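Long-range contact in TodX (PDB 3BS0), which probably carries toluene and related aromatic hydrocarbons across the outer membrane, as a beta-barrel channel of the FadL family: residues A[91-96]-A[139-144]. Numbering follows the deposited sequence.
Sequences DDWRFG and IGFSYQ
Ser142 O receives two hydrogens from the facing strand: the Arg94 N-H, in the carbonyl plane at 2.8 Å, and the CA-H of Trp93, with CA 3.2 Å away. This pairing exemplifies how neighbouring strands of a FadL-type transmembrane beta-barrel join, antiparallel and with alternating residues sent to opposite faces. Gly96 and Gly140 form a further hydrogen-bonded pair, Gly96 N reaching Gly140 O almost straight (2.9 Å, 174°). On the face of Trp93, Phe141 and Tyr143, the aromatic side chains cluster, consistent with the aromatic belt of outer-membrane barrels. Tyr143 has CG anti to its own N (chi1 -173°), an orientation that sets the ring obliquely against the pyrrole part of the indole, while Tyr143 CB sits over the six-membered ring of Trp93, a CH-pi contact 4.2 Å from the centroid. Phe141 instead meets the indole's edge, CD1 against Trp93 CZ3. Replacing Trp93 with an alanine would probably leave Tyr143 CB and CD1 without the indole face beneath them and open a gap beside Phe141. The opposite face meets the chain before strand 44-60, where Arg94 bonds weakly to the carbonyls of Ala40 and Pro41; Ser142 OG hydrogen-bonds Pro34 O there and Phe151 O of strand 151-169. Arg94 CB and Ser142 CB lie 3.8 Å apart.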
loop_
_atom_site.group_PDB
_atom_site.type_symbol
_atom_site.label_atom_id
_atom_site.label_comp_id
_atom_site.label_asym_id
_atom_site.label_seq_id
_atom_site.Cartn_x
_atom_site.Cartn_y
_atom_site.Cartn_z
ATOM N N ASP A 91 -28.582 14.818 -11.682
ATOM C CA ASP A 91 -28.703 14.939 -13.131
ATOM C C ASP A 91 -27.578 14.203 -13.846
ATOM O O ASP A 91 -27.487 12.982 -13.793
ATOM C CB ASP A 91 -28.675 16.407 -13.565
ATOM C CG ASP A 91 -29.905 17.169 -13.130
ATOM O OD1 ASP A 91 -31.022 16.614 -13.246
ATOM O OD2 ASP A 91 -29.754 18.330 -12.687
ATOM N N ASP A 92 -26.733 14.971 -14.526
ATOM C CA ASP A 92 -25.595 14.448 -15.276
ATOM C C ASP A 92 -24.392 14.244 -14.365
ATOM O O ASP A 92 -23.431 13.567 -14.727
ATOM C CB ASP A 92 -25.209 15.439 -16.378
ATOM C CG ASP A 92 -26.086 15.328 -17.603
ATOM O OD1 ASP A 92 -26.119 16.303 -18.394
ATOM O OD2 ASP A 92 -26.720 14.260 -17.776
ATOM N N TRP A 93 -24.452 14.848 -13.184
ATOM C CA TRP A 93 -23.364 14.761 -12.221
ATOM C C TRP A 93 -23.403 13.575 -11.269
ATOM O O TRP A 93 -24.439 12.942 -11.045
ATOM C CB TRP A 93 -23.293 16.033 -11.361
ATOM C CG TRP A 93 -22.925 17.289 -12.097
ATOM C CD1 TRP A 93 -23.745 18.068 -12.856
ATOM C CD2 TRP A 93 -21.632 17.901 -12.137
ATOM N NE1 TRP A 93 -23.044 19.133 -13.371
ATOM C CE2 TRP A 93 -21.743 19.056 -12.952
ATOM C CE3 TRP A 93 -20.386 17.592 -11.579
ATOM C CZ2 TRP A 93 -20.658 19.901 -13.208
ATOM C CZ3 TRP A 93 -19.307 18.428 -11.835
ATOM C CH2 TRP A 93 -19.453 19.571 -12.648
ATOM N N ARG A 94 -22.231 13.287 -10.721
ATOM C CA ARG A 94 -22.072 12.251 -9.720
ATOM C C ARG A 94 -21.127 12.913 -8.725
ATOM O O ARG A 94 -20.073 13.428 -9.105
ATOM C CB ARG A 94 -21.441 10.991 -10.295
ATOM C CG ARG A 94 -22.201 10.381 -11.453
ATOM C CD ARG A 94 -23.435 9.569 -11.062
ATOM N NE ARG A 94 -24.112 9.091 -12.271
ATOM C CZ ARG A 94 -24.920 8.037 -12.338
ATOM N NH1 ARG A 94 -25.188 7.309 -11.259
ATOM N NH2 ARG A 94 -25.438 7.691 -13.504
ATOM N N PHE A 95 -21.542 12.959 -7.464
ATOM C CA PHE A 95 -20.732 13.542 -6.415
ATOM C C PHE A 95 -20.501 12.451 -5.377
ATOM O O PHE A 95 -21.435 11.746 -4.984
ATOM C CB PHE A 95 -21.459 14.718 -5.781
ATOM C CG PHE A 95 -21.620 15.907 -6.697
ATOM C CD1 PHE A 95 -22.841 16.176 -7.313
ATOM C CD2 PHE A 95 -20.553 16.792 -6.897
ATOM C CE1 PHE A 95 -22.998 17.315 -8.110
ATOM C CE2 PHE A 95 -20.691 17.919 -7.684
ATOM C CZ PHE A 95 -21.913 18.192 -8.295
ATOM N N GLY A 96 -19.259 12.297 -4.935
ATOM C CA GLY A 96 -18.984 11.271 -3.958
ATOM C C GLY A 96 -17.871 11.544 -2.970
ATOM O O GLY A 96 -16.899 12.232 -3.269
ATOM N N ILE A 139 -12.747 13.392 -2.061
ATOM C CA ILE A 139 -13.951 14.145 -2.339
ATOM C C ILE A 139 -13.848 14.214 -3.857
ATOM O O ILE A 139 -12.782 14.543 -4.398
ATOM C CB ILE A 139 -13.911 15.546 -1.754
ATOM C CG1 ILE A 139 -13.847 15.468 -0.224
ATOM C CG2 ILE A 139 -15.162 16.311 -2.186
ATOM C CD1 ILE A 139 -13.745 16.846 0.474
ATOM N N GLY A 140 -14.921 13.863 -4.555
ATOM C CA GLY A 140 -14.846 13.900 -6.000
ATOM C C GLY A 140 -16.169 14.045 -6.702
ATOM O O GLY A 140 -17.218 13.956 -6.086
ATOM N N PHE A 141 -16.104 14.265 -8.009
ATOM C CA PHE A 141 -17.292 14.431 -8.829
ATOM C C PHE A 141 -17.080 13.778 -10.184
ATOM O O PHE A 141 -15.995 13.298 -10.503
ATOM C CB PHE A 141 -17.576 15.912 -9.040
ATOM C CG PHE A 141 -16.607 16.586 -9.964
ATOM C CD1 PHE A 141 -16.729 16.454 -11.345
ATOM C CD2 PHE A 141 -15.550 17.322 -9.460
ATOM C CE1 PHE A 141 -15.810 17.046 -12.205
ATOM C CE2 PHE A 141 -14.630 17.916 -10.309
ATOM C CZ PHE A 141 -14.761 17.777 -11.684
ATOM N N SER A 142 -18.129 13.787 -10.988
ATOM C CA SER A 142 -18.075 13.213 -12.319
ATOM C C SER A 142 -19.183 13.841 -13.153
ATOM O O SER A 142 -20.314 13.984 -12.689
ATOM C CB SER A 142 -18.261 11.701 -12.254
ATOM O OG SER A 142 -17.926 11.106 -13.492
ATOM N N TYR A 143 -18.844 14.229 -14.379
ATOM C CA TYR A 143 -19.802 14.849 -15.284
ATOM C C TYR A 143 -19.880 14.087 -16.596
ATOM O O TYR A 143 -18.860 13.766 -17.201
ATOM C CB TYR A 143 -19.415 16.304 -15.571
ATOM C CG TYR A 143 -20.462 17.048 -16.370
ATOM C CD1 TYR A 143 -21.764 17.175 -15.892
ATOM C CD2 TYR A 143 -20.162 17.610 -17.612
ATOM C CE1 TYR A 143 -22.749 17.842 -16.630
ATOM C CE2 TYR A 143 -21.143 18.279 -18.364
ATOM C CZ TYR A 143 -22.436 18.390 -17.866
ATOM O OH TYR A 143 -23.428 19.016 -18.601
ATOM N N GLN A 144 -21.099 13.780 -17.017
ATOM C CA GLN A 144 -21.320 13.099 -18.281
ATOM C C GLN A 144 -21.516 14.270 -19.239
ATOM O O GLN A 144 -22.639 14.608 -19.604
ATOM C CB GLN A 144 -22.587 12.241 -18.206
ATOM C CG GLN A 144 -22.895 11.438 -19.451
ATOM C CD GLN A 144 -22.272 10.058 -19.432
ATOM O OE1 GLN A 144 -22.593 9.231 -18.577
ATOM N NE2 GLN A 144 -21.379 9.798 -20.384
#